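Local coordinates for NAD dependent epimerase/dehydratase family (uncultured archaeon MedDCM-OCT-S05-C57, PDB 5Y1F), which binds NAD and probably oxidises L-threonine as a monomeric threonine dehydrogenase of the NAD-dependent epimerase/dehydratase family, at residues Glu102-His105 against Asp106-Asn110; Thr159-Lys162 against Gly163-Cys167. All blocks are in the same frame, centred on the assembly; numbering follows the deposited sequence.

How the contacts relate
Both contacts are local: each joins successive turns within its own helix and closes no long loop, and they neither nest nor cross. Moving from the N terminus, contact 1 (102-110) comes first, near the start of helix 101-122, which leads into strand 125-131 of the central, mainly parallel sheet. Contact 2 (159-167) follows on helix 155-174, which precedes strand 178-187, the neighbour of 125-131. The two helices meet side by side: Asn108 ND2 lies 3.0 Å from Thr159 OG1, probably a hydrogen bond, while the hydroxyl end of Tyr109 packs on Leu166. Both contacts also reach NAD, contact 1 at the adenine through Val107 and contact 2 at the nicotinamide ribose through Lys160.

Contact 1: residues Glu102-His105 against Asp106-Asn110; sequences ELCH and DVNYN. With NAD (nicotinamide-adenine-dinucleotide), chain B.
His105 and Tyr109 stand side by side on successive turns of helix 101-122, pointing the same way. The imidazole extends along the helix toward Tyr109 because chi1 (175°) sets CG of His105 opposite the backbone N. His105 CB lies beside Asp106 N, the amide of the next residue; CG and ND1 stay near that same amide, whereas CD2 and CE1 turn to the CB of Tyr109. At the tip, NE2 comes within 3.6 Å of Tyr109 CB, which lies over one face of the imidazole toward its rim, a CH-pi contact. The two rings are nearly parallel, at 16°, yet slid so far apart that they barely overlap. In the backbone beside them, Tyr109 N donates to His105 O at 2.8 Å, continuing the series in which the carbonyls of Glu102, Leu103 and Cys104 accept from Asp106, Val107 and Asn108.

On another side, Leu103 CD1 rests 3.9 Å from Val107 CG2, and this same methyl approaches NAD N6A at 3.6 Å, while CG1 faces N7A. Asn108 ND2 is 3.7 Å from Cys104 SG, but its amide is held by outside partners, Ile92 N through OD1 and helix 155-174 through ND2. Asp106 OD2 forms a salt bridge with Arg69. This helix flanks the adenine end of the dinucleotide site in a Rossmann-type fold.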
loop_
_atom_site.group_PDB
_atom_site.type_symbol
_atom_site.label_atom_id
_atom_site.label_comp_id
_atom_site.label_asym_id
_atom_site.label_seq_id
_atom_site.Cartn_x
_atom_site.Cartn_y
_atom_site.Cartn_z
ATOM N N GLU A 102 11.127 8.576 14.726
ATOM C CA GLU A 102 10.428 8.198 15.924
ATOM C C GLU A 102 8.938 8.072 15.675
ATOM O O GLU A 102 8.308 7.124 16.161
ATOM C CB GLU A 102 10.670 9.245 17.023
ATOM C CG GLU A 102 12.098 9.255 17.553
ATOM C CD GLU A 102 12.599 7.903 18.034
ATOM O OE1 GLU A 102 13.484 7.315 17.364
ATOM O OE2 GLU A 102 12.144 7.443 19.105
ATOM N N LEU A 103 8.405 9.000 14.905
ATOM C CA LEU A 103 6.995 8.958 14.556
ATOM C C LEU A 103 6.671 7.691 13.737
ATOM O O LEU A 103 5.663 7.049 13.930
ATOM C CB LEU A 103 6.597 10.205 13.775
ATOM C CG LEU A 103 5.120 10.241 13.372
ATOM C CD1 LEU A 103 4.229 10.451 14.594
ATOM C CD2 LEU A 103 4.896 11.336 12.332
ATOM N N CYS A 104 7.535 7.389 12.780
ATOM C CA CYS A 104 7.326 6.213 11.935
ATOM C C CYS A 104 7.286 4.964 12.801
ATOM O O CYS A 104 6.391 4.130 12.627
ATOM C CB CYS A 104 8.472 6.148 10.940
ATOM S SG CYS A 104 8.368 4.832 9.735
ATOM N N HIS A 105 8.245 4.784 13.705
ATOM C CA HIS A 105 8.229 3.592 14.531
ATOM C C HIS A 105 6.947 3.540 15.367
ATOM O O HIS A 105 6.320 2.518 15.524
ATOM C CB HIS A 105 9.464 3.512 15.439
ATOM C CG HIS A 105 9.422 2.360 16.387
ATOM N ND1 HIS A 105 8.894 2.432 17.661
ATOM C CD2 HIS A 105 9.673 1.051 16.167
ATOM C CE1 HIS A 105 8.842 1.217 18.183
ATOM N NE2 HIS A 105 9.341 0.369 17.312
ATOM N N ASP A 106 6.629 4.666 16.015
ATOM C CA ASP A 106 5.510 4.721 16.916
ATOM C C ASP A 106 4.220 4.342 16.201
ATOM O O ASP A 106 3.514 3.402 16.603
ATOM C CB ASP A 106 5.458 6.106 17.551
ATOM C CG ASP A 106 4.386 6.254 18.640
ATOM O OD1 ASP A 106 3.943 5.274 19.204
ATOM O OD2 ASP A 106 4.086 7.464 18.925
ATOM N N VAL A 107 3.898 5.072 15.139
ATOM C CA VAL A 107 2.659 4.811 14.434
ATOM C C VAL A 107 2.642 3.404 13.832
ATOM O O VAL A 107 1.660 2.668 13.965
ATOM C CB VAL A 107 2.436 5.840 13.320
ATOM C CG1 VAL A 107 1.245 5.444 12.472
ATOM C CG2 VAL A 107 2.179 7.209 13.942
ATOM N N ASN A 108 3.743 3.005 13.168
ATOM C CA ASN A 108 3.683 1.717 12.440
ATOM C C ASN A 108 3.735 0.547 13.390
ATOM O O ASN A 108 2.926 -0.368 13.302
ATOM C CB ASN A 108 4.789 1.628 11.399
ATOM C CG ASN A 108 4.627 2.602 10.273
ATOM O OD1 ASN A 108 3.692 3.413 10.275
ATOM N ND2 ASN A 108 5.514 2.540 9.287
ATOM N N TYR A 109 4.688 0.549 14.308
ATOM C CA TYR A 109 4.833 -0.603 15.178
ATOM C C TYR A 109 3.798 -0.644 16.277
ATOM O O TYR A 109 3.145 -1.663 16.468
ATOM C CB TYR A 109 6.265 -0.713 15.701
ATOM C CG TYR A 109 6.489 -2.013 16.438
ATOM C CD1 TYR A 109 6.709 -3.214 15.767
ATOM C CD2 TYR A 109 6.309 -2.054 17.814
ATOM C CE1 TYR A 109 6.895 -4.402 16.488
ATOM C CE2 TYR A 109 6.463 -3.234 18.528
ATOM C CZ TYR A 109 6.763 -4.375 17.859
ATOM O OH TYR A 109 6.920 -5.553 18.578
ATOM N N ASN A 110 3.617 0.462 16.999
ATOM C CA ASN A 110 2.659 0.431 18.098
ATOM C C ASN A 110 1.215 0.395 17.564
ATOM O O ASN A 110 0.339 -0.264 18.133
ATOM C CB ASN A 110 2.881 1.608 19.081
ATOM C CG ASN A 110 4.261 1.595 19.726
ATOM O OD1 ASN A 110 4.900 2.651 19.900
ATOM N ND2 ASN A 110 4.706 0.439 20.105
HETATM P PA NAD B . -1.217 6.881 3.091
HETATM O O1A NAD B . -1.865 7.465 1.822
HETATM O O2A NAD B . -0.155 7.747 3.803
HETATM O O5B NAD B . -2.441 6.541 4.103
HETATM C C5B NAD B . -2.169 6.252 5.458
HETATM C C4B NAD B . -3.258 6.856 6.293
HETATM O O4B NAD B . -2.832 6.578 7.638
HETATM C C3B NAD B . -3.377 8.366 6.159
HETATM O O3B NAD B . -4.690 8.678 5.756
HETATM C C2B NAD B . -3.048 8.887 7.565
HETATM O O2B NAD B . -3.853 9.987 8.027
HETATM C C1B NAD B . -3.274 7.660 8.426
HETATM N N9A NAD B . -2.498 7.751 9.679
HETATM C C8A NAD B . -1.255 8.246 9.834
HETATM N N7A NAD B . -0.911 8.261 11.121
HETATM C C5A NAD B . -1.977 7.809 11.781
HETATM C C6A NAD B . -2.291 7.592 13.199
HETATM N N6A NAD B . -1.387 7.876 14.168
HETATM N N1A NAD B . -3.475 7.068 13.503
HETATM C C2A NAD B . -4.377 6.830 12.568
HETATM N N3A NAD B . -4.167 6.985 11.261
HETATM C C4A NAD B . -3.003 7.464 10.846
HETATM O O3 NAD B . -0.577 5.436 2.841
HETATM P PN NAD B . -0.995 4.376 1.699
HETATM O O1N NAD B . -2.516 4.378 1.496
HETATM O O2N NAD B . -0.151 4.618 0.464
HETATM O O5D NAD B . -0.529 3.000 2.412
HETATM C C5D NAD B . -1.444 2.255 3.153
HETATM C C4D NAD B . -0.681 1.005 3.611
HETATM O O4D NAD B . -0.093 0.346 2.457
HETATM C C3D NAD B . 0.442 1.307 4.578
HETATM O O3D NAD B . 0.632 0.153 5.440
HETATM C C2D NAD B . 1.674 1.358 3.654
HETATM O O2D NAD B . 2.886 1.053 4.387
HETATM C C1D NAD B . 1.310 0.261 2.637
HETATM N N1N NAD B . 2.020 0.439 1.353
HETATM C C2N NAD B . 1.685 1.407 0.447
HETATM C C3N NAD B . 2.381 1.542 -0.733
HETATM C C7N NAD B . 2.023 2.573 -1.798
HETATM O O7N NAD B . 2.720 2.658 -2.773
HETATM N N7N NAD B . 0.950 3.310 -1.660
HETATM C C4N NAD B . 3.431 0.679 -1.001
HETATM C C5N NAD B . 3.795 -0.268 -0.058
HETATM C C6N NAD B . 3.066 -0.368 1.111
#

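Contact 2: residues Thr159-Lys162 against Gly163-Cys167; sequences TKVK and GEELC. With NAD (nicotinamide-adenine-dinucleotide), chain B.
Regular alpha-helical bonding joins 159-162 to 163-167, with Gly163, Glu164, Glu165 and Leu166 each donating from N to the carbonyl four residues earlier; the Glu164 N to Lys160 O bond is 2.9 Å long. Val161 and Glu165 run side by side, and the carboxylate OE2 comes to 3.6 Å from Val161 CG1. Lys162 slants across the same glutamate, its repeatedly bent chain placing NZ 5.2 Å from Glu165 OE1. A water closes this gap, accepting from NZ and donating to OE1, each at 2.8 Å. Glu164 CG lies 3.3 Å from Lys160 O, and its extended chain carries the buried carboxylate to where OE1 makes a salt bridge with Arg182 and a hydrogen bond with Ser130 OG, and OE2 a hydrogen bond with Asn252 ND2.

The side chain of Lys160 leads away from the rest of the contact, toward NAD. After a bend at chi2 (-57°) the chain straightens, bringing NZ up to face both hydroxyls of the nicotinamide ribose: the bond to NAD O3D is 2.9 Å, and a weak one of equal length reaches O2D. Pro129 O also accepts from this ammonium, helping to fix its position. With Tyr156, which bonds to NAD through OH, Lys160 forms the Tyr-x-x-x-Lys motif of extended short-chain dehydrogenases/reductases.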
loop_
_atom_site.group_PDB
_atom_site.type_symbol
_atom_site.label_atom_id
_atom_site.label_comp_id
_atom_site.label_asym_id
_atom_site.label_seq_id
_atom_site.Cartn_x
_atom_site.Cartn_y
_atom_site.Cartn_z
ATOM N N THR A 159 10.437 -1.044 10.195
ATOM C CA THR A 159 9.098 -1.207 10.796
ATOM C C THR A 159 8.312 -2.284 10.085
ATOM O O THR A 159 7.544 -2.996 10.717
ATOM C CB THR A 159 8.249 0.073 10.893
ATOM O OG1 THR A 159 7.712 0.484 9.614
ATOM C CG2 THR A 159 8.993 1.239 11.597
ATOM N N LYS A 160 8.475 -2.383 8.778
ATOM C CA LYS A 160 7.731 -3.383 8.028
ATOM C C LYS A 160 8.242 -4.789 8.284
ATOM O O LYS A 160 7.439 -5.732 8.306
ATOM C CB LYS A 160 7.660 -3.054 6.557
ATOM C CG LYS A 160 6.834 -1.829 6.208
ATOM C CD LYS A 160 5.388 -1.927 6.705
ATOM C CE LYS A 160 4.475 -0.954 6.001
ATOM N NZ LYS A 160 3.057 -1.083 6.409
ATOM N N VAL A 161 9.560 -4.958 8.393
ATOM C CA VAL A 161 10.110 -6.258 8.757
ATOM C C VAL A 161 9.600 -6.689 10.127
ATOM O O VAL A 161 9.129 -7.824 10.319
ATOM C CB VAL A 161 11.648 -6.244 8.751
ATOM C CG1 VAL A 161 12.187 -7.517 9.333
ATOM C CG2 VAL A 161 12.159 -6.044 7.329
ATOM N N LYS A 162 9.716 -5.796 11.111
ATOM C CA LYS A 162 9.199 -6.118 12.444
ATOM C C LYS A 162 7.718 -6.428 12.379
ATOM O O LYS A 162 7.221 -7.299 13.116
ATOM C CB LYS A 162 9.488 -4.944 13.364
ATOM C CG LYS A 162 10.970 -4.742 13.587
ATOM C CD LYS A 162 11.544 -5.857 14.450
ATOM C CE LYS A 162 12.711 -5.423 15.342
ATOM N NZ LYS A 162 14.033 -5.490 14.652
ATOM N N GLY A 163 6.981 -5.682 11.551
ATOM C CA GLY A 163 5.567 -5.922 11.447
ATOM C C GLY A 163 5.232 -7.293 10.834
ATOM O O GLY A 163 4.324 -7.978 11.276
ATOM N N GLU A 164 5.951 -7.691 9.778
ATOM C CA GLU A 164 5.755 -9.017 9.202
ATOM C C GLU A 164 5.956 -10.075 10.280
ATOM O O GLU A 164 5.201 -11.055 10.372
ATOM C CB GLU A 164 6.766 -9.285 8.084
ATOM C CG GLU A 164 6.484 -8.523 6.780
ATOM C CD GLU A 164 7.441 -8.860 5.659
ATOM O OE1 GLU A 164 7.344 -8.216 4.594
ATOM O OE2 GLU A 164 8.235 -9.808 5.776
ATOM N N GLU A 165 7.014 -9.905 11.031
ATOM C CA GLU A 165 7.349 -10.910 12.048
ATOM C C GLU A 165 6.294 -10.932 13.136
ATOM O O GLU A 165 5.921 -12.034 13.616
ATOM C CB GLU A 165 8.757 -10.624 12.597
ATOM C CG GLU A 165 9.819 -10.841 11.513
ATOM C CD GLU A 165 11.202 -10.308 11.840
ATOM O OE1 GLU A 165 11.324 -9.490 12.760
ATOM O OE2 GLU A 165 12.136 -10.623 11.068
ATOM N N LEU A 166 5.824 -9.781 13.589
ATOM C CA LEU A 166 4.802 -9.765 14.606
ATOM C C LEU A 166 3.519 -10.401 14.097
ATOM O O LEU A 166 2.858 -11.145 14.821
ATOM C CB LEU A 166 4.579 -8.322 15.067
ATOM C CG LEU A 166 3.823 -8.140 16.370
ATOM C CD1 LEU A 166 4.486 -8.835 17.538
ATOM C CD2 LEU A 166 3.579 -6.671 16.671
ATOM N N CYS A 167 3.095 -10.047 12.869
ATOM C CA CYS A 167 1.933 -10.685 12.305
ATOM C C CYS A 167 2.083 -12.187 12.266
ATOM O O CYS A 167 1.147 -12.919 12.602
ATOM C CB CYS A 167 1.640 -10.147 10.893
ATOM S SG CYS A 167 1.031 -8.451 10.836
HETATM P PA NAD B . -1.217 6.881 3.091
HETATM O O1A NAD B . -1.865 7.465 1.822
HETATM O O2A NAD B . -0.155 7.747 3.803
HETATM O O5B NAD B . -2.441 6.541 4.103
HETATM C C5B NAD B . -2.169 6.252 5.458
HETATM C C4B NAD B . -3.258 6.856 6.293
HETATM O O4B NAD B . -2.832 6.578 7.638
HETATM C C3B NAD B . -3.377 8.366 6.159
HETATM O O3B NAD B . -4.690 8.678 5.756
HETATM C C2B NAD B . -3.048 8.887 7.565
HETATM O O2B NAD B . -3.853 9.987 8.027
HETATM C C1B NAD B . -3.274 7.660 8.426
HETATM N N9A NAD B . -2.498 7.751 9.679
HETATM C C8A NAD B . -1.255 8.246 9.834
HETATM N N7A NAD B . -0.911 8.261 11.121
HETATM C C5A NAD B . -1.977 7.809 11.781
HETATM C C6A NAD B . -2.291 7.592 13.199
HETATM N N6A NAD B . -1.387 7.876 14.168
HETATM N N1A NAD B . -3.475 7.068 13.503
HETATM C C2A NAD B . -4.377 6.830 12.568
HETATM N N3A NAD B . -4.167 6.985 11.261
HETATM C C4A NAD B . -3.003 7.464 10.846
HETATM O O3 NAD B . -0.577 5.436 2.841
HETATM P PN NAD B . -0.995 4.376 1.699
HETATM O O1N NAD B . -2.516 4.378 1.496
HETATM O O2N NAD B . -0.151 4.618 0.464
HETATM O O5D NAD B . -0.529 3.000 2.412
HETATM C C5D NAD B . -1.444 2.255 3.153
HETATM C C4D NAD B . -0.681 1.005 3.611
HETATM O O4D NAD B . -0.093 0.346 2.457
HETATM C C3D NAD B . 0.442 1.307 4.578
HETATM O O3D NAD B . 0.632 0.153 5.440
HETATM C C2D NAD B . 1.674 1.358 3.654
HETATM O O2D NAD B . 2.886 1.053 4.387
HETATM C C1D NAD B . 1.310 0.261 2.637
HETATM N N1N NAD B . 2.020 0.439 1.353
HETATM C C2N NAD B . 1.685 1.407 0.447
HETATM C C3N NAD B . 2.381 1.542 -0.733
HETATM C C7N NAD B . 2.023 2.573 -1.798
HETATM O O7N NAD B . 2.720 2.658 -2.773
HETATM N N7N NAD B . 0.950 3.310 -1.660
HETATM C C4N NAD B . 3.431 0.679 -1.001
HETATM C C5N NAD B . 3.795 -0.268 -0.058
HETATM C C6N NAD B . 3.066 -0.368 1.111
HETATM O O HOH W 1 13.493 -7.689 12.983
#